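Local coordinates for glycoside hydrolase family 16 protein (Akkermansia muciniphila, PDB 6T2N) that probably cleaves internal galactosidic linkages in mucin O-glycans as an endo-beta-galactosidase, helping to initiate mucin breakdown by the gut microbiota, at residues M128-G133 with E281-D286; V154-G159 with N219-F224; T196-P201 with T206-R211. All coordinates share one frame; numbering follows the deposited sequence.

Contact 1: M128-G133 with E281-D286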
loop_
_atom_site.group_PDB
_atom_site.type_symbol
_atom_site.label_atom_id
_atom_site.label_comp_id
_atom_site.label_asym_id
_atom_site.label_seq_id
_atom_site.Cartn_x
_atom_site.Cartn_y
_atom_site.Cartn_z
ATOM N N MET A 128 -11.891 17.523 8.104
ATOM C CA MET A 128 -10.780 16.846 8.810
ATOM C C MET A 128 -9.748 17.912 9.121
ATOM O O MET A 128 -9.624 18.827 8.318
ATOM C CB MET A 128 -10.182 15.763 7.913
ATOM C CG MET A 128 -10.994 14.459 7.916
ATOM S SD MET A 128 -10.982 13.694 9.535
ATOM C CE MET A 128 -10.913 11.973 9.059
ATOM N N PRO A 129 -8.999 17.885 10.256
ATOM C CA PRO A 129 -7.765 18.677 10.355
ATOM C C PRO A 129 -6.891 17.902 9.366
ATOM O O PRO A 129 -7.345 16.827 8.969
ATOM C CB PRO A 129 -7.378 18.556 11.836
ATOM C CG PRO A 129 -7.948 17.228 12.274
ATOM C CD PRO A 129 -9.183 17.005 11.425
ATOM N N TYR A 130 -5.672 18.276 9.025
ATOM C CA TYR A 130 -4.791 17.275 8.249
ATOM C C TYR A 130 -5.305 16.729 6.874
ATOM O O TYR A 130 -6.274 16.024 6.730
ATOM C CB TYR A 130 -4.446 15.934 8.937
ATOM C CG TYR A 130 -3.566 16.102 10.156
ATOM C CD1 TYR A 130 -2.198 16.484 10.060
ATOM C CD2 TYR A 130 -4.162 16.163 11.392
ATOM C CE1 TYR A 130 -1.427 16.838 11.183
ATOM C CE2 TYR A 130 -3.411 16.529 12.524
ATOM C CZ TYR A 130 -2.043 16.865 12.420
ATOM O OH TYR A 130 -1.412 17.190 13.587
ATOM N N THR A 131 -4.564 17.216 5.827
ATOM C CA THR A 131 -4.673 16.810 4.407
ATOM C C THR A 131 -3.440 15.960 4.166
ATOM O O THR A 131 -2.444 16.153 4.877
ATOM C CB THR A 131 -4.773 18.051 3.510
ATOM O OG1 THR A 131 -3.670 18.894 3.818
ATOM C CG2 THR A 131 -6.017 18.870 3.754
ATOM N N SER A 132 -3.523 15.005 3.274
ATOM C CA SER A 132 -2.324 14.262 2.843
ATOM C C SER A 132 -2.614 13.758 1.436
ATOM O O SER A 132 -3.724 14.115 0.913
ATOM C CB SER A 132 -1.978 13.168 3.850
ATOM O OG SER A 132 -0.709 12.572 3.558
ATOM N N GLY A 133 -1.718 12.913 0.909
ATOM C CA GLY A 133 -1.889 12.258 -0.418
ATOM C C GLY A 133 -1.918 10.727 -0.383
ATOM O O GLY A 133 -1.243 10.110 0.441
ATOM N N GLU A 281 -0.565 6.717 17.832
ATOM C CA GLU A 281 -0.455 8.127 18.255
ATOM C C GLU A 281 -1.288 9.019 17.315
ATOM O O GLU A 281 -1.155 8.973 16.073
ATOM C CB GLU A 281 1.015 8.567 18.217
ATOM C CG GLU A 281 1.728 8.415 19.552
ATOM C CD GLU A 281 3.185 8.798 19.458
ATOM O OE1 GLU A 281 3.624 9.138 18.347
ATOM O OE2 GLU A 281 3.873 8.737 20.487
ATOM N N LYS A 282 -2.088 9.890 17.872
ATOM C CA LYS A 282 -2.774 10.886 17.019
ATOM C C LYS A 282 -1.810 12.076 16.857
ATOM O O LYS A 282 -0.972 12.310 17.718
ATOM C CB LYS A 282 -4.188 11.069 17.589
ATOM C CG LYS A 282 -4.925 9.727 17.771
ATOM C CD LYS A 282 -6.096 9.463 16.834
ATOM C CE LYS A 282 -7.188 10.520 17.023
ATOM N NZ LYS A 282 -8.387 10.355 16.154
ATOM N N ALA A 283 -1.809 12.705 15.700
ATOM C CA ALA A 283 -1.010 13.907 15.419
ATOM C C ALA A 283 -1.463 15.076 16.312
ATOM O O ALA A 283 -2.597 15.120 16.758
ATOM C CB ALA A 283 -1.177 14.199 13.961
ATOM N N PRO A 284 -0.622 16.070 16.665
ATOM C CA PRO A 284 -1.027 17.059 17.674
ATOM C C PRO A 284 -2.233 17.914 17.267
ATOM O O PRO A 284 -2.370 18.149 16.130
ATOM C CB PRO A 284 0.210 17.945 17.821
ATOM C CG PRO A 284 1.355 17.064 17.327
ATOM C CD PRO A 284 0.756 16.278 16.180
ATOM N N LYS A 285 -3.056 18.344 18.221
ATOM C CA LYS A 285 -4.277 19.159 17.976
ATOM C C LYS A 285 -3.886 20.408 17.171
ATOM O O LYS A 285 -4.711 20.866 16.378
ATOM C CB LYS A 285 -4.958 19.554 19.297
ATOM C CG LYS A 285 -6.485 19.595 19.206
ATOM C CD LYS A 285 -7.244 20.527 20.161
ATOM C CE LYS A 285 -8.706 20.649 19.757
ATOM N NZ LYS A 285 -9.557 21.103 20.882
ATOM N N ASP A 286 -2.651 20.899 17.349
ATOM C CA ASP A 286 -2.115 22.180 16.815
ATOM C C ASP A 286 -1.204 21.969 15.584
ATOM O O ASP A 286 -0.704 22.982 15.075
ATOM C CB ASP A 286 -1.362 22.885 17.939
ATOM C CG ASP A 286 -0.044 22.251 18.365
ATOM O OD1 ASP A 286 0.202 21.075 18.088
ATOM O OD2 ASP A 286 0.737 22.957 18.983
#

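Contact 2: V154-G159 with N219-F224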
loop_
_atom_site.group_PDB
_atom_site.type_symbol
_atom_site.label_atom_id
_atom_site.label_comp_id
_atom_site.label_asym_id
_atom_site.label_seq_id
_atom_site.Cartn_x
_atom_site.Cartn_y
_atom_site.Cartn_z
ATOM N N VAL A 154 10.825 7.646 4.508
ATOM C CA VAL A 154 9.551 7.827 5.260
ATOM C C VAL A 154 9.708 9.033 6.164
ATOM O O VAL A 154 10.806 9.337 6.659
ATOM C CB VAL A 154 9.075 6.606 6.082
ATOM C CG1 VAL A 154 8.637 5.455 5.185
ATOM C CG2 VAL A 154 10.056 6.127 7.154
ATOM N N PRO A 155 8.577 9.741 6.390
ATOM C CA PRO A 155 8.566 10.922 7.248
ATOM C C PRO A 155 8.786 10.407 8.663
ATOM O O PRO A 155 8.690 9.253 8.835
ATOM C CB PRO A 155 7.160 11.478 7.042
ATOM C CG PRO A 155 6.337 10.235 6.716
ATOM C CD PRO A 155 7.248 9.439 5.815
ATOM N N LYS A 156 9.053 11.281 9.619
ATOM C CA LYS A 156 9.084 10.901 11.057
ATOM C C LYS A 156 8.577 12.102 11.863
ATOM O O LYS A 156 9.305 13.130 11.920
ATOM C CB LYS A 156 10.488 10.463 11.488
ATOM C CG LYS A 156 10.698 10.377 12.989
ATOM C CD LYS A 156 12.075 9.966 13.406
ATOM C CE LYS A 156 12.059 9.338 14.779
ATOM N NZ LYS A 156 13.354 9.498 15.475
ATOM N N THR A 157 7.381 11.935 12.439
ATOM C CA THR A 157 6.670 12.862 13.353
ATOM C C THR A 157 5.523 12.081 14.018
ATOM O O THR A 157 5.167 10.968 13.543
ATOM C CB THR A 157 6.229 14.105 12.568
ATOM O OG1 THR A 157 6.084 15.241 13.429
ATOM C CG2 THR A 157 4.940 13.885 11.811
ATOM N N LYS A 158 4.960 12.621 15.094
ATOM C CA LYS A 158 3.801 12.039 15.836
ATOM C C LYS A 158 2.603 11.911 14.886
ATOM O O LYS A 158 2.153 12.892 14.312
ATOM C CB LYS A 158 3.483 12.901 17.065
ATOM C CG LYS A 158 2.738 12.238 18.208
ATOM C CD LYS A 158 3.011 12.922 19.538
ATOM C CE LYS A 158 2.209 12.357 20.695
ATOM N NZ LYS A 158 0.769 12.187 20.368
ATOM N N GLY A 159 2.154 10.686 14.676
ATOM C CA GLY A 159 0.828 10.353 14.116
ATOM C C GLY A 159 0.894 10.001 12.643
ATOM O O GLY A 159 -0.123 9.495 12.114
ATOM N N ASN A 219 17.395 4.441 12.925
ATOM C CA ASN A 219 17.141 5.696 12.159
ATOM C C ASN A 219 16.664 5.371 10.727
ATOM O O ASN A 219 17.425 5.533 9.771
ATOM C CB ASN A 219 18.381 6.583 12.202
ATOM C CG ASN A 219 19.082 6.577 13.548
ATOM O OD1 ASN A 219 20.119 5.947 13.706
ATOM N ND2 ASN A 219 18.535 7.286 14.519
ATOM N N LEU A 220 15.427 4.914 10.581
ATOM C CA LEU A 220 14.895 4.361 9.309
ATOM C C LEU A 220 14.444 5.529 8.429
ATOM O O LEU A 220 14.212 5.365 7.173
ATOM C CB LEU A 220 13.749 3.416 9.697
ATOM C CG LEU A 220 12.709 3.092 8.631
ATOM C CD1 LEU A 220 13.294 2.155 7.590
ATOM C CD2 LEU A 220 11.466 2.499 9.274
ATOM N N SER A 221 14.267 6.670 9.089
ATOM C CA SER A 221 13.809 7.927 8.460
ATOM C C SER A 221 15.006 8.617 7.806
ATOM O O SER A 221 14.767 9.395 6.894
ATOM C CB SER A 221 13.140 8.803 9.451
ATOM O OG SER A 221 13.995 8.981 10.564
ATOM N N ASP A 222 16.242 8.318 8.200
ATOM C CA ASP A 222 17.419 8.983 7.565
ATOM C C ASP A 222 17.472 8.653 6.061
ATOM O O ASP A 222 17.265 9.589 5.249
ATOM C CB ASP A 222 18.756 8.658 8.241
ATOM C CG ASP A 222 18.853 9.115 9.690
ATOM O OD1 ASP A 222 17.813 9.566 10.265
ATOM O OD2 ASP A 222 19.965 8.992 10.240
ATOM N N ASP A 223 17.709 7.386 5.684
ATOM C CA ASP A 223 17.890 7.008 4.256
ATOM C C ASP A 223 16.643 6.364 3.653
ATOM O O ASP A 223 15.689 5.988 4.374
ATOM C CB ASP A 223 19.036 6.041 4.027
ATOM C CG ASP A 223 20.342 6.560 4.570
ATOM O OD1 ASP A 223 20.681 7.738 4.333
ATOM O OD2 ASP A 223 20.992 5.786 5.237
ATOM N N PHE A 224 16.681 6.330 2.327
ATOM C CA PHE A 224 15.787 5.562 1.442
ATOM C C PHE A 224 16.078 4.069 1.654
ATOM O O PHE A 224 17.248 3.647 1.813
ATOM C CB PHE A 224 16.054 5.941 -0.021
ATOM C CG PHE A 224 15.377 7.176 -0.567
ATOM C CD1 PHE A 224 15.924 8.437 -0.385
ATOM C CD2 PHE A 224 14.205 7.065 -1.302
ATOM C CE1 PHE A 224 15.302 9.559 -0.908
ATOM C CE2 PHE A 224 13.569 8.191 -1.808
ATOM C CZ PHE A 224 14.124 9.440 -1.618
#

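Contact 3: T196-P201 with T206-R211. Unlike the reference sequence in segment 206-211: Thr206 (reference Lys).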
loop_
_atom_site.group_PDB
_atom_site.type_symbol
_atom_site.label_atom_id
_atom_site.label_comp_id
_atom_site.label_asym_id
_atom_site.label_seq_id
_atom_site.Cartn_x
_atom_site.Cartn_y
_atom_site.Cartn_z
ATOM N N THR A 196 2.787 -7.459 6.398
ATOM C CA THR A 196 1.538 -7.990 7.003
ATOM C C THR A 196 0.613 -8.417 5.863
ATOM O O THR A 196 0.556 -7.714 4.862
ATOM C CB THR A 196 0.970 -7.016 8.058
ATOM O OG1 THR A 196 1.848 -6.858 9.182
ATOM C CG2 THR A 196 -0.314 -7.485 8.696
ATOM N N PHE A 197 0.044 -9.626 5.983
ATOM C CA PHE A 197 -0.962 -10.201 5.056
ATOM C C PHE A 197 -2.292 -10.330 5.799
ATOM O O PHE A 197 -2.279 -10.582 7.023
ATOM C CB PHE A 197 -0.462 -11.542 4.553
ATOM C CG PHE A 197 0.857 -11.377 3.796
ATOM C CD1 PHE A 197 0.871 -11.155 2.479
ATOM C CD2 PHE A 197 2.062 -11.684 4.467
ATOM C CE1 PHE A 197 2.069 -11.255 1.815
ATOM C CE2 PHE A 197 3.261 -11.793 3.794
ATOM C CZ PHE A 197 3.258 -11.585 2.466
ATOM N N HIS A 198 -3.386 -10.037 5.113
ATOM C CA HIS A 198 -4.727 -9.951 5.738
ATOM C C HIS A 198 -5.572 -10.750 4.796
ATOM O O HIS A 198 -5.345 -10.618 3.561
ATOM C CB HIS A 198 -5.332 -8.528 5.828
ATOM C CG HIS A 198 -4.595 -7.527 6.652
ATOM N ND1 HIS A 198 -4.840 -7.365 7.998
ATOM C CD2 HIS A 198 -3.618 -6.657 6.331
ATOM C CE1 HIS A 198 -4.054 -6.441 8.477
ATOM N NE2 HIS A 198 -3.285 -5.997 7.473
ATOM N N LEU A 199 -6.475 -11.525 5.377
ATOM C CA LEU A 199 -7.231 -12.632 4.723
ATOM C C LEU A 199 -8.094 -13.310 5.767
ATOM O O LEU A 199 -7.808 -13.181 6.993
ATOM C CB LEU A 199 -6.311 -13.665 4.068
ATOM C CG LEU A 199 -5.582 -14.678 4.943
ATOM C CD1 LEU A 199 -5.161 -15.779 4.005
ATOM C CD2 LEU A 199 -4.339 -14.147 5.646
ATOM N N SER A 200 -9.149 -13.951 5.320
ATOM C CA SER A 200 -10.057 -14.589 6.280
ATOM C C SER A 200 -9.542 -16.000 6.528
ATOM O O SER A 200 -8.737 -16.521 5.761
ATOM C CB SER A 200 -11.457 -14.539 5.827
ATOM O OG SER A 200 -11.744 -15.686 5.066
ATOM N N PRO A 201 -9.900 -16.594 7.677
ATOM C CA PRO A 201 -9.298 -17.855 8.071
ATOM C C PRO A 201 -9.712 -18.941 7.066
ATOM O O PRO A 201 -8.880 -19.671 6.657
ATOM C CB PRO A 201 -9.756 -18.053 9.518
ATOM C CG PRO A 201 -10.943 -17.118 9.726
ATOM C CD PRO A 201 -10.855 -16.057 8.659
ATOM N N THR A 206 -15.422 -13.461 7.831
ATOM C CA THR A 206 -14.827 -12.207 7.281
ATOM C C THR A 206 -13.959 -11.556 8.351
ATOM O O THR A 206 -13.614 -10.401 8.198
ATOM C CB THR A 206 -15.956 -11.289 6.822
ATOM O OG1 THR A 206 -16.776 -11.032 7.971
ATOM C CG2 THR A 206 -16.740 -11.904 5.686
ATOM N N ARG A 207 -13.671 -12.270 9.431
ATOM C CA ARG A 207 -12.648 -11.874 10.431
ATOM C C ARG A 207 -11.288 -11.929 9.738
ATOM O O ARG A 207 -11.181 -12.617 8.721
ATOM C CB ARG A 207 -12.741 -12.711 11.715
ATOM C CG ARG A 207 -11.720 -13.833 11.849
ATOM C CD ARG A 207 -12.017 -14.785 13.010
ATOM N NE ARG A 207 -11.112 -15.930 12.948
ATOM C CZ ARG A 207 -9.801 -15.859 13.157
ATOM N NH1 ARG A 207 -9.231 -14.709 13.473
ATOM N NH2 ARG A 207 -9.054 -16.936 13.061
ATOM N N ASP A 208 -10.355 -11.112 10.228
ATOM C CA ASP A 208 -9.025 -10.796 9.635
ATOM C C ASP A 208 -8.005 -11.725 10.312
ATOM O O ASP A 208 -7.624 -11.478 11.508
ATOM C CB ASP A 208 -8.749 -9.294 9.764
ATOM C CG ASP A 208 -7.445 -8.839 9.159
ATOM O OD1 ASP A 208 -6.907 -9.571 8.291
ATOM O OD2 ASP A 208 -6.988 -7.742 9.575
ATOM N N ALA A 209 -7.692 -12.841 9.652
ATOM C CA ALA A 209 -6.703 -13.816 10.161
ATOM C C ALA A 209 -5.385 -13.367 9.574
ATOM O O ALA A 209 -4.946 -13.948 8.591
ATOM C CB ALA A 209 -7.030 -15.246 9.770
ATOM N N SER A 210 -4.845 -12.289 10.101
ATOM C CA SER A 210 -3.661 -11.639 9.505
ATOM C C SER A 210 -2.423 -12.400 9.976
ATOM O O SER A 210 -2.488 -13.102 10.994
ATOM C CB SER A 210 -3.624 -10.178 9.849
ATOM O OG SER A 210 -3.181 -10.017 11.189
ATOM N N ARG A 211 -1.363 -12.322 9.196
ATOM C CA ARG A 211 -0.011 -12.830 9.515
ATOM C C ARG A 211 0.954 -11.705 9.181
ATOM O O ARG A 211 0.791 -11.133 8.089
ATOM C CB ARG A 211 0.249 -14.071 8.669
ATOM C CG ARG A 211 -1.011 -14.862 8.334
ATOM C CD ARG A 211 -0.633 -16.250 7.861
ATOM N NE ARG A 211 -1.774 -16.960 7.310
ATOM C CZ ARG A 211 -1.703 -18.118 6.646
ATOM N NH1 ARG A 211 -0.534 -18.714 6.488
ATOM N NH2 ARG A 211 -2.794 -18.692 6.157
#

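Contact 1: M128-G133 with E281-D286
Tyr130 projects from strand 127-136 into the long connection between strands 267-275 and 292-302, where it meets Ala283 and Pro284. Both segments belong to the glycoside hydrolase family 16 domain, whose fold is a beta-jelly roll of two packed sheets; here the break in strand 127-136, a strand of the mixed sheet, is joined to a loop without regular structure. The backbones stand well apart, with 8.8 Å between Tyr130 CA and Ala283 CA, and it is the phenol that spans the distance. With CG anti to the carbonyl carbon (chi1 -66°), the Tyr130 ring is directed at the loop with its hydroxyl leading. The hydroxyl donates to the backbone carbonyl of Pro284, OH to O 2.9 Å. This acceptor lies at the ring edge, near the ring plane, while the donor sits in the carbonyl plane on a lone pair of Pro284 O, with a C=O...O angle of 139°. Ala283 approaches the same end of the phenol obliquely, its CB 3.8 Å from Tyr130 CE1, and its own backbone N is held by Gln83. Tyr290 and Phe106 each make an edge-to-face contact with the Tyr130 ring, and Val275 also packs on it, so the aromatic body is buried while its polar tip has a fixed partner. A phenylalanine in place of Tyr130 would probably keep much of this aromatic packing but leave the carbonyl of Pro284 without the hydroxyl donor that ties the loop to the strand. Pro284 has no N-H to offer in return; its ring meets the phenol through CD, 3.5 Å from Tyr130 OH.

Contact 2: V154-G159 with N219-F224
Val154 and Ser221 form the close part of this meeting between two loops of the jelly roll, one joining strands 146-153 and 160-168, the other leading from strand 211-216 into strand 225-231. Strands 146-153 and 225-231 are antiparallel neighbours in one sheet, and the contact continues their association beyond the end of the pairing. Here the backbones come near, with Val154 CA 5.3 Å from Ser221 CA. Ser221 points its CB at the other loop, and that carbon sits 3.7 Å from the carbonyl O of Val154. Deeper in, the CG2 branch of Val154 faces the branch point of Leu220, CG2 to CG 4.3 Å, a looser apolar touch. Phe294 and Pro162 also pack on Val154, while the backbone N of Leu220 is held by Asp191, so this inner side is well embedded.

The outer side is made by Lys156. Its CG is anti to the backbone N (chi1 166°) and the chain beyond is extended, which lays the methylenes alongside Ser221. Lys156 CB comes within 3.7 Å of Ser221 CB, and further along CD lies 3.6 Å from Ser221 OG. It is thus the aliphatic shaft that touches, while the ammonium end runs on along the solvent side. Asp222 carries the opposite charge on this side, but Lys156 NZ remains 6.9 Å from Asp222 OD1, too far for a salt bridge. With neither a hydrogen bond nor an ion pair between the loops, cohesion across this interface rests on van der Waals packing of Val154, Leu220, Ser221 and the lysine shaft, and the charge attraction there is probably weak and long-range.

Contact 3: T196-P201 with T206-R211
Phe197 and Arg211 are joined by two backbone hydrogen bonds as an antiparallel hydrogen-bonded pair: Phe197 N to Arg211 O at 2.7 Å and Arg211 N to Phe197 O at 2.9 Å. In the same register, two residues further along, Ala209 N donates to Leu199 O at 2.7 Å. A CA-H...O contact continues the ladder of backbone interactions, with Ser200 CA 3.3 Å from Arg207 O.

The polar side-chain contact is a His-carboxylate hydrogen bond. His198 ND1 donates to Asp208 OD2 at 2.7 Å, using the syn lone pair of that oxygen. Asp208 reaches the imidazole because its CG stands anti to the backbone N (chi1 -178°), bringing the carboxylate up to the ring edge. The two planes are 34° apart, and OD2 lies 19° out of the ring plane. On its other nitrogen, NE2, His198 is bonded to Asp181, so the ring is gripped from both nitrogens and its rotation is fixed.

These segments close a beta-hairpin, in which strand 192-198 turns back into strand 211-216 in the mixed sheet of the jelly roll. Strand 179-181 pairs antiparallel with strand 192-198, and its Glu-Ile-Asp sequence matches the start of the Glu-x-Asp-x-x-Glu signature of family 16; if Asp181 lies in the catalytic site, as in relatives, His198 is probably second-shell and Asp208 a layer behind it, orienting the imidazole.

Packing contacts occupy the turn and the flank. Pro201 crosses Arg207 so that its CD lies over one face of the guanidinium, while Pro201 CG is 3.4 Å from Arg207 NE. Pro201 CB makes an apolar contact with Ala209 CB at 3.9 Å. Towards the strands, Leu199 CD2 approaches Arg211 NE obliquely at 4.2 Å, and the Arg211 guanidinium extends past it to bond Thr252 through NH1.

How the contacts relate
Followed from the N terminus, the chain opens contact 1 at 128-133 and contact 2 at 154-159, then makes and closes contact 3 within a short hairpin at 196-201 and 206-211. Contact 2 closes at 219-224 and contact 1 only at 281-286, so the three loops nest without crossing. Contacts 1 and 2 are neighbours, linked through Lys158 NZ, which probably bonds Lys282 O; together they connect loops at one end of the sandwich. Contact 3 stands apart, its centre about 28 Å from that of contact 1 and 27 Å from that of contact 2, although contacts 1 and 3 both reach the mixed sheet.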